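Local coordinates for protein ESSC (Geobacillus thermodenitrificans, PDB 5FWH) that probably serves as an FtsK/SpoIIIE-type ATPase component of the bacterial type VII secretion apparatus, here represented by its N-terminal forkhead-associated region, at residues 5-10 against 141-146; 12-17 against 160-165; 47-52 against 58-63. All coordinates share one frame; numbering follows the deposited sequence.

Interaction 1 of 3, residues 5-10 against 141-146; sequences WVLYET and PLFLNG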
loop_
_atom_site.group_PDB
_atom_site.type_symbol
_atom_site.label_atom_id
_atom_site.label_comp_id
_atom_site.label_asym_id
_atom_site.label_seq_id
_atom_site.Cartn_x
_atom_site.Cartn_y
_atom_site.Cartn_z
ATOM N N TRP A 5 -6.121 -2.944 -1.991
ATOM C CA TRP A 5 -4.933 -3.702 -1.767
ATOM C C TRP A 5 -5.404 -5.077 -1.546
ATOM O O TRP A 5 -6.267 -5.297 -0.691
ATOM C CB TRP A 5 -4.295 -3.188 -0.536
ATOM C CG TRP A 5 -4.197 -1.727 -0.557
ATOM C CD1 TRP A 5 -5.228 -0.780 -0.618
ATOM C CD2 TRP A 5 -3.033 -1.022 -0.416
ATOM N NE1 TRP A 5 -4.734 0.446 -0.522
ATOM C CE2 TRP A 5 -3.367 0.343 -0.460
ATOM C CE3 TRP A 5 -1.709 -1.398 -0.305
ATOM C CZ2 TRP A 5 -2.429 1.320 -0.404
ATOM C CZ3 TRP A 5 -0.806 -0.435 -0.248
ATOM C CH2 TRP A 5 -1.165 0.919 -0.280
ATOM N N VAL A 6 -4.793 -5.979 -2.262
ATOM C CA VAL A 6 -5.017 -7.408 -2.118
ATOM C C VAL A 6 -3.683 -8.097 -1.640
ATOM O O VAL A 6 -2.696 -8.160 -2.331
ATOM C CB VAL A 6 -5.511 -7.959 -3.435
ATOM C CG1 VAL A 6 -5.746 -9.482 -3.357
ATOM C CG2 VAL A 6 -6.763 -7.186 -3.841
ATOM N N LEU A 7 -3.728 -8.544 -0.412
ATOM C CA LEU A 7 -2.649 -9.152 0.270
ATOM C C LEU A 7 -2.937 -10.643 0.451
ATOM O O LEU A 7 -3.994 -11.013 0.889
ATOM C CB LEU A 7 -2.446 -8.523 1.652
ATOM C CG LEU A 7 -2.110 -7.012 1.585
ATOM C CD1 LEU A 7 -3.389 -6.163 1.732
ATOM C CD2 LEU A 7 -1.123 -6.642 2.698
ATOM N N TYR A 8 -1.920 -11.431 0.123
ATOM C CA TYR A 8 -1.958 -12.898 0.242
ATOM C C TYR A 8 -0.512 -13.417 0.135
ATOM O O TYR A 8 0.356 -12.738 -0.493
ATOM C CB TYR A 8 -2.817 -13.474 -0.876
ATOM C CG TYR A 8 -2.320 -13.095 -2.242
ATOM C CD1 TYR A 8 -2.587 -11.839 -2.773
ATOM C CD2 TYR A 8 -1.594 -13.986 -3.018
ATOM C CE1 TYR A 8 -2.163 -11.489 -4.002
ATOM C CE2 TYR A 8 -1.127 -13.623 -4.258
ATOM C CZ TYR A 8 -1.435 -12.372 -4.744
ATOM O OH TYR A 8 -0.991 -11.983 -5.970
ATOM N N GLU A 9 -0.236 -14.593 0.745
ATOM C CA GLU A 9 1.116 -15.136 0.841
ATOM C C GLU A 9 2.098 -13.995 1.168
ATOM O O GLU A 9 1.915 -13.352 2.188
ATOM C CB GLU A 9 1.504 -15.929 -0.413
ATOM C CG GLU A 9 0.492 -17.042 -0.725
ATOM C CD GLU A 9 1.021 -18.234 -1.543
ATOM O OE1 GLU A 9 2.259 -18.535 -1.502
ATOM O OE2 GLU A 9 0.189 -18.896 -2.222
ATOM N N THR A 10 3.079 -13.740 0.298
ATOM C CA THR A 10 4.098 -12.699 0.482
ATOM C C THR A 10 3.961 -11.563 -0.582
ATOM O O THR A 10 4.943 -10.934 -0.986
ATOM C CB THR A 10 5.473 -13.371 0.342
ATOM O OG1 THR A 10 5.529 -14.065 -0.927
ATOM C CG2 THR A 10 5.710 -14.345 1.524
ATOM N N PRO A 141 4.745 -5.543 7.921
ATOM C CA PRO A 141 4.917 -6.046 6.544
ATOM C C PRO A 141 4.977 -4.943 5.501
ATOM O O PRO A 141 4.095 -4.069 5.482
ATOM C CB PRO A 141 3.707 -6.947 6.314
ATOM C CG PRO A 141 2.848 -6.836 7.536
ATOM C CD PRO A 141 3.677 -6.282 8.632
ATOM N N LEU A 142 6.018 -5.005 4.658
ATOM C CA LEU A 142 6.333 -3.971 3.661
ATOM C C LEU A 142 6.618 -4.573 2.281
ATOM O O LEU A 142 7.341 -5.632 2.215
ATOM C CB LEU A 142 7.563 -3.242 4.159
ATOM C CG LEU A 142 8.042 -2.094 3.319
ATOM C CD1 LEU A 142 7.030 -0.968 3.222
ATOM C CD2 LEU A 142 9.324 -1.601 3.953
ATOM N N PHE A 143 6.117 -3.965 1.202
ATOM C CA PHE A 143 6.247 -4.626 -0.114
ATOM C C PHE A 143 7.019 -3.771 -1.115
ATOM O O PHE A 143 6.793 -2.576 -1.265
ATOM C CB PHE A 143 4.875 -5.058 -0.677
ATOM C CG PHE A 143 4.073 -5.943 0.299
ATOM C CD1 PHE A 143 3.446 -5.378 1.396
ATOM C CD2 PHE A 143 4.034 -7.308 0.150
ATOM C CE1 PHE A 143 2.702 -6.185 2.327
ATOM C CE2 PHE A 143 3.357 -8.127 1.052
ATOM C CZ PHE A 143 2.712 -7.582 2.179
ATOM N N LEU A 144 7.953 -4.392 -1.810
ATOM C CA LEU A 144 8.755 -3.698 -2.860
ATOM C C LEU A 144 8.316 -4.240 -4.149
ATOM O O LEU A 144 8.550 -5.423 -4.404
ATOM C CB LEU A 144 10.238 -3.978 -2.683
ATOM C CG LEU A 144 11.181 -3.505 -3.779
ATOM C CD1 LEU A 144 11.097 -1.997 -3.858
ATOM C CD2 LEU A 144 12.613 -4.022 -3.466
ATOM N N ASN A 145 7.655 -3.401 -4.931
ATOM C CA ASN A 145 7.040 -3.800 -6.195
ATOM C C ASN A 145 6.106 -5.018 -6.002
ATOM O O ASN A 145 6.212 -5.994 -6.706
ATOM C CB ASN A 145 8.146 -4.066 -7.265
ATOM C CG ASN A 145 9.091 -2.855 -7.474
ATOM O OD1 ASN A 145 10.310 -3.003 -7.528
ATOM N ND2 ASN A 145 8.519 -1.667 -7.554
ATOM N N GLY A 146 5.269 -5.018 -4.947
ATOM C CA GLY A 146 4.371 -6.150 -4.730
ATOM C C GLY A 146 4.872 -7.373 -3.968
ATOM O O GLY A 146 4.080 -8.274 -3.726
#

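Interaction 2 of 3, residues 12-17 against 160-165; sequences CQLFSL and VLLCPY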
loop_
_atom_site.group_PDB
_atom_site.type_symbol
_atom_site.label_atom_id
_atom_site.label_comp_id
_atom_site.label_asym_id
_atom_site.label_seq_id
_atom_site.Cartn_x
_atom_site.Cartn_y
_atom_site.Cartn_z
ATOM N N CYS A 12 1.486 -8.267 -2.364
ATOM C CA CYS A 12 0.444 -7.285 -2.228
ATOM C C CYS A 12 0.222 -6.761 -3.647
ATOM O O CYS A 12 1.192 -6.306 -4.277
ATOM C CB CYS A 12 0.933 -6.157 -1.323
ATOM S SG CYS A 12 -0.246 -4.797 -1.064
ATOM N N GLN A 13 -0.990 -6.908 -4.165
ATOM C CA GLN A 13 -1.391 -6.263 -5.442
ATOM C C GLN A 13 -2.243 -5.068 -5.096
ATOM O O GLN A 13 -3.044 -5.137 -4.151
ATOM C CB GLN A 13 -2.292 -7.147 -6.244
ATOM C CG GLN A 13 -1.599 -8.351 -6.799
ATOM C CD GLN A 13 -2.426 -9.084 -7.838
ATOM O OE1 GLN A 13 -3.024 -8.488 -8.754
ATOM N NE2 GLN A 13 -2.405 -10.401 -7.742
ATOM N N LEU A 14 -2.091 -4.009 -5.882
ATOM C CA LEU A 14 -2.835 -2.754 -5.762
ATOM C C LEU A 14 -3.691 -2.668 -7.009
ATOM O O LEU A 14 -3.223 -2.975 -8.091
ATOM C CB LEU A 14 -1.826 -1.605 -5.631
ATOM C CG LEU A 14 -2.289 -0.277 -5.087
ATOM C CD1 LEU A 14 -2.557 -0.412 -3.610
ATOM C CD2 LEU A 14 -1.289 0.835 -5.316
ATOM N N PHE A 15 -4.967 -2.379 -6.861
ATOM C CA PHE A 15 -5.891 -2.284 -7.982
ATOM C C PHE A 15 -6.755 -1.046 -7.856
ATOM O O PHE A 15 -7.378 -0.818 -6.808
ATOM C CB PHE A 15 -6.794 -3.498 -7.954
ATOM C CG PHE A 15 -7.875 -3.456 -8.962
ATOM C CD1 PHE A 15 -7.639 -3.924 -10.239
ATOM C CD2 PHE A 15 -9.120 -2.913 -8.663
ATOM C CE1 PHE A 15 -8.627 -3.870 -11.200
ATOM C CE2 PHE A 15 -10.122 -2.878 -9.610
ATOM C CZ PHE A 15 -9.877 -3.351 -10.877
ATOM N N SER A 16 -6.824 -0.262 -8.934
ATOM C CA SER A 16 -7.590 0.991 -8.981
ATOM C C SER A 16 -9.061 0.788 -9.360
ATOM O O SER A 16 -9.365 0.093 -10.304
ATOM C CB SER A 16 -6.952 1.961 -9.998
ATOM O OG SER A 16 -5.743 2.497 -9.494
ATOM N N LEU A 17 -9.948 1.475 -8.655
ATOM C CA LEU A 17 -11.387 1.386 -8.821
ATOM C C LEU A 17 -12.027 2.478 -9.694
ATOM O O LEU A 17 -13.185 2.798 -9.471
ATOM C CB LEU A 17 -12.051 1.463 -7.435
ATOM C CG LEU A 17 -11.866 0.177 -6.660
ATOM C CD1 LEU A 17 -12.511 0.271 -5.301
ATOM C CD2 LEU A 17 -12.438 -0.983 -7.471
ATOM N N VAL A 160 8.711 0.943 -6.047
ATOM C CA VAL A 160 7.534 1.372 -5.247
ATOM C C VAL A 160 7.531 0.594 -3.948
ATOM O O VAL A 160 7.566 -0.645 -3.944
ATOM C CB VAL A 160 6.241 1.121 -6.000
ATOM C CG1 VAL A 160 5.040 1.553 -5.161
ATOM C CG2 VAL A 160 6.282 1.928 -7.335
ATOM N N LEU A 161 7.512 1.299 -2.843
ATOM C CA LEU A 161 7.301 0.670 -1.554
ATOM C C LEU A 161 5.852 0.822 -1.167
ATOM O O LEU A 161 5.372 1.962 -1.192
ATOM C CB LEU A 161 8.219 1.309 -0.533
ATOM C CG LEU A 161 9.661 0.893 -0.688
ATOM C CD1 LEU A 161 10.514 1.816 0.187
ATOM C CD2 LEU A 161 9.919 -0.572 -0.338
ATOM N N LEU A 162 5.195 -0.287 -0.769
ATOM C CA LEU A 162 3.786 -0.281 -0.356
ATOM C C LEU A 162 3.620 -0.921 0.989
ATOM O O LEU A 162 4.196 -1.970 1.238
ATOM C CB LEU A 162 2.953 -1.174 -1.232
ATOM C CG LEU A 162 2.770 -0.903 -2.693
ATOM C CD1 LEU A 162 1.789 -1.913 -3.264
ATOM C CD2 LEU A 162 2.279 0.469 -2.926
ATOM N N CYS A 163 2.799 -0.322 1.841
ATOM C CA CYS A 163 2.123 -1.061 2.917
ATOM C C CYS A 163 0.604 -0.675 2.864
ATOM O O CYS A 163 0.280 0.334 2.297
ATOM C CB CYS A 163 2.735 -0.623 4.255
ATOM S SG CYS A 163 2.825 1.162 4.355
ATOM N N PRO A 164 -0.302 -1.419 3.512
ATOM C CA PRO A 164 -1.699 -0.918 3.595
ATOM C C PRO A 164 -1.847 0.556 3.854
ATOM O O PRO A 164 -1.340 1.144 4.849
ATOM C CB PRO A 164 -2.317 -1.765 4.706
ATOM C CG PRO A 164 -1.688 -3.070 4.388
ATOM C CD PRO A 164 -0.232 -2.774 4.071
ATOM N N TYR A 165 -2.504 1.128 2.851
ATOM C CA TYR A 165 -2.896 2.550 2.734
ATOM C C TYR A 165 -1.804 3.559 2.350
ATOM O O TYR A 165 -2.099 4.716 2.224
ATOM C CB TYR A 165 -3.694 3.011 3.950
ATOM C CG TYR A 165 -4.640 2.004 4.527
ATOM C CD1 TYR A 165 -5.669 1.523 3.794
ATOM C CD2 TYR A 165 -4.454 1.508 5.816
ATOM C CE1 TYR A 165 -6.521 0.573 4.313
ATOM C CE2 TYR A 165 -5.296 0.562 6.354
ATOM C CZ TYR A 165 -6.326 0.095 5.590
ATOM O OH TYR A 165 -7.157 -0.857 6.067
#

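Interaction 3 of 3, residues 47-52 against 58-63; sequences QIEKKS and AVLQGG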
loop_
_atom_site.group_PDB
_atom_site.type_symbol
_atom_site.label_atom_id
_atom_site.label_comp_id
_atom_site.label_asym_id
_atom_site.label_seq_id
_atom_site.Cartn_x
_atom_site.Cartn_y
_atom_site.Cartn_z
ATOM N N GLN A 47 -16.259 -10.923 -4.705
ATOM C CA GLN A 47 -16.871 -9.810 -5.414
ATOM C C GLN A 47 -16.802 -8.594 -4.541
ATOM O O GLN A 47 -17.177 -8.647 -3.360
ATOM C CB GLN A 47 -18.356 -10.100 -5.751
ATOM C CG GLN A 47 -18.700 -11.375 -6.541
ATOM C CD GLN A 47 -18.753 -12.661 -5.717
ATOM O OE1 GLN A 47 -19.529 -12.814 -4.735
ATOM N NE2 GLN A 47 -17.967 -13.611 -6.133
ATOM N N ILE A 48 -16.367 -7.504 -5.124
ATOM C CA ILE A 48 -16.367 -6.192 -4.504
ATOM C C ILE A 48 -17.237 -5.300 -5.368
ATOM O O ILE A 48 -17.002 -5.211 -6.552
ATOM C CB ILE A 48 -14.932 -5.583 -4.449
ATOM C CG1 ILE A 48 -13.911 -6.600 -3.971
ATOM C CG2 ILE A 48 -14.888 -4.375 -3.550
ATOM C CD1 ILE A 48 -14.055 -7.032 -2.522
ATOM N N GLU A 49 -18.252 -4.676 -4.791
ATOM C CA GLU A 49 -19.073 -3.730 -5.509
ATOM C C GLU A 49 -19.225 -2.405 -4.754
ATOM O O GLU A 49 -19.283 -2.379 -3.534
ATOM C CB GLU A 49 -20.442 -4.340 -5.863
ATOM C CG GLU A 49 -21.434 -4.456 -4.713
ATOM C CD GLU A 49 -22.869 -4.839 -5.128
ATOM O OE1 GLU A 49 -23.080 -5.936 -5.700
ATOM O OE2 GLU A 49 -23.807 -4.046 -4.849
ATOM N N LYS A 50 -19.316 -1.307 -5.509
ATOM C CA LYS A 50 -19.467 0.029 -4.926
ATOM C C LYS A 50 -20.938 0.289 -4.625
ATOM O O LYS A 50 -21.818 -0.247 -5.315
ATOM C CB LYS A 50 -18.900 1.079 -5.868
ATOM C CG LYS A 50 -17.817 1.945 -5.233
ATOM C CD LYS A 50 -17.129 2.867 -6.249
ATOM C CE LYS A 50 -18.118 3.847 -6.903
ATOM N NZ LYS A 50 -17.468 4.986 -7.632
ATOM N N LYS A 51 -21.213 1.101 -3.605
ATOM C CA LYS A 51 -22.600 1.337 -3.165
ATOM C C LYS A 51 -23.237 2.680 -3.637
ATOM O O LYS A 51 -24.425 2.717 -3.971
ATOM C CB LYS A 51 -22.714 1.146 -1.638
ATOM C CG LYS A 51 -22.886 2.391 -0.756
ATOM C CD LYS A 51 -24.354 2.753 -0.526
ATOM C CE LYS A 51 -24.487 3.947 0.406
ATOM N NZ LYS A 51 -25.830 4.591 0.318
ATOM N N SER A 52 -22.473 3.770 -3.642
ATOM C CA SER A 52 -23.035 5.129 -3.810
ATOM C C SER A 52 -24.144 5.455 -2.809
ATOM O O SER A 52 -23.911 6.206 -1.865
ATOM C CB SER A 52 -23.513 5.381 -5.252
ATOM O OG SER A 52 -22.446 5.928 -6.012
ATOM N N ALA A 58 -19.203 -3.165 -0.905
ATOM C CA ALA A 58 -19.833 -4.372 -0.414
ATOM C C ALA A 58 -18.876 -5.493 -0.835
ATOM O O ALA A 58 -18.333 -5.472 -1.938
ATOM C CB ALA A 58 -21.179 -4.536 -1.027
ATOM N N VAL A 59 -18.623 -6.388 0.106
ATOM C CA VAL A 59 -17.781 -7.522 -0.088
ATOM C C VAL A 59 -18.695 -8.736 -0.017
ATOM O O VAL A 59 -19.397 -8.990 0.992
ATOM C CB VAL A 59 -16.635 -7.676 0.952
ATOM C CG1 VAL A 59 -15.806 -8.927 0.615
ATOM C CG2 VAL A 59 -15.674 -6.495 0.939
ATOM N N LEU A 60 -18.685 -9.485 -1.095
ATOM C CA LEU A 60 -19.448 -10.732 -1.180
ATOM C C LEU A 60 -18.480 -11.900 -1.521
ATOM O O LEU A 60 -17.486 -11.756 -2.218
ATOM C CB LEU A 60 -20.526 -10.620 -2.252
ATOM C CG LEU A 60 -21.167 -9.283 -2.630
ATOM C CD1 LEU A 60 -21.788 -9.414 -4.010
ATOM C CD2 LEU A 60 -22.265 -8.924 -1.639
ATOM N N GLN A 61 -18.748 -13.078 -1.041
ATOM C CA GLN A 61 -17.856 -14.188 -1.392
ATOM C C GLN A 61 -18.550 -15.272 -2.228
ATOM O O GLN A 61 -17.958 -15.754 -3.176
ATOM C CB GLN A 61 -17.163 -14.721 -0.159
ATOM C CG GLN A 61 -16.356 -15.994 -0.388
ATOM C CD GLN A 61 -15.620 -16.438 0.866
ATOM O OE1 GLN A 61 -16.085 -16.186 1.981
ATOM N NE2 GLN A 61 -14.481 -17.112 0.686
ATOM N N GLY A 62 -19.794 -15.627 -1.927
ATOM C CA GLY A 62 -20.528 -16.472 -2.902
ATOM C C GLY A 62 -21.721 -15.784 -3.543
ATOM O O GLY A 62 -22.773 -16.384 -3.724
ATOM N N GLY A 63 -21.587 -14.507 -3.854
ATOM C CA GLY A 63 -22.766 -13.709 -4.110
ATOM C C GLY A 63 -23.488 -13.338 -2.830
ATOM O O GLY A 63 -24.513 -12.635 -2.877
#

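Interaction 1 of 3, residues 5-10 against 141-146
Phe143 reaches across to Leu7 and Thr10, and its ring is the centrepiece of this small contact, meeting one partner through a side chain and the other through the backbone. From Leu7 comes a single methyl, CD2, which lies 3.9 Å from Phe143 CE1 and 4.0 Å from Phe143 CZ. It approaches the ring obliquely, neither squarely over a face nor in line with the edge. Both side chains set their CG opposite the carbonyl carbon of their own residue (chi1 -61° for Leu7, -54° for Phe143), and in Phe143 this setting carries the ring across toward strand 3-8.

Thr10 contributes differently. Its carbonyl group stands at the rim of the Phe143 ring, close to the ring plane, with Thr10 O 3.8 Å from Phe143 CE2 and 3.9 Å from Phe143 CD2. The aromatic C-H edge thus turns toward the carbonyl oxygen, an approach that is probably mildly favourable, though long and weak; no hydrogen bond joins the two segments directly. The carbonyl oxygens of Thr10 and Gly146 are merely neighbours and make no bond. Gly146 itself adopts a positive phi of 86°, a conformation in which a CB would collide with the preceding carbonyl oxygen.

Neighbouring residues complete the packing. Cys12 packs against both Leu7 and Phe143, and a backbone hydrogen bond between Thr10 and Gln148 ties the turn after strand 3-8 to strand 147-148. Buried ring and exposed threonine mark the contact as one that runs from the interior to the surface.

What emerges is the seam between two beta-sandwich halves, where the hairpin of strands 3-8 and 11-16 leans on strand 143-144, next to the outermost strand 147-148 of the second sandwich; two such all-beta units in one chain are consistent with tandem forkhead-associated modules.

Interaction 2 of 3, residues 12-17 against 160-165
Leu162 faces Cys12 and Leu14 at once, dividing its two methyls between them. Its CD1 lies 4.2 Å from Cys12 SG, while Leu162 CD2 meets Leu14 CD2 at 4.3 Å, methyl against methyl. Both are loose van der Waals contacts, and no hydrogen bond crosses between the segments. The fork of the leucine therefore sits before two residues that project from the same side of strand 11-16, two residues apart.

Torsions prepare this meeting. In Cys12 the sulfur lies opposite the backbone N (chi1 179°), which carries SG out toward strand 161-163; in Leu162, CG stands opposite the carbonyl carbon (chi1 -64°), so that the forked end is presented to the cysteine and leucine.

A second shell closes round these three. Trp5 touches all of them from strand 3-8, Gln167 lies against both Leu14 and Leu162, and Phe143 packs on Cys12. A backbone hydrogen bond joins Cys12 to Gly146, beside strand 143-144.

The result is a buried apolar patch between strand 11-16, at the border of one antiparallel sheet, and strand 161-163 of another: a sheet-to-sheet interface between two beta sandwiches, probably both of forkhead-associated type.

Interaction 3 of 3, residues 47-52 against 58-63
Gln47 and Leu60 exchange two backbone hydrogen bonds, Leu60 N to Gln47 O at 2.8 Å and almost straight (178° at the hydrogen), and Gln47 N to Leu60 O at 2.9 Å. Two residues further along, Glu49 and Ala58 do the same, through Ala58 N to Glu49 O at 2.7 Å and Glu49 N to Ala58 O at 3.0 Å. The Gln47 side chain adds a fifth bond: bent at chi2 (80°), it curls back so that OE1 accepts from Gly63 N at 2.8 Å, a more angled bond whose donor is tilted 33° from the amide plane. With an alanine at Gln47 the Gly63 N-H would probably lose this acceptor, and the turn after strand 57-60 its side-chain tether.

The pattern is that of an antiparallel beta hairpin, with Ile48 and Val59 as the non-hydrogen-bonded pair between the two hydrogen-bonded ones. Those two point to the same face and lie side by side, Ile48 CD1 3.9 Å from Val59 CG2, buried with Ile24, Ile26, Ile66 and Leu69 nearby. On the other, more exposed face, Glu49 CG rests 3.7 Å from Ala58 CB, and Leu60 CD1 lies 3.9 Å from Gln47 CB.

Overall arrangement
Interactions 1 and 2 join the same two sheets through neighbouring strands, and the centres of the two contacts lie about 8 Å apart. Neither has a hydrogen bond between its own two segments; apolar contacts and, in interaction 1, a carbonyl at a ring edge do the joining, with backbone bonds to Gly146 and Gln148 alongside. Interaction 2 is the buried core of that seam, whereas interaction 1 runs out to its surface. Interaction 3 is a local hairpin within the first sandwich, its centre about 22 Å from that of interaction 1 and about 19 Å from that of interaction 2. Its strength is backbone hydrogen bonding, with apolar residues on its inner face and polar and apolar ones mixed on the more exposed face.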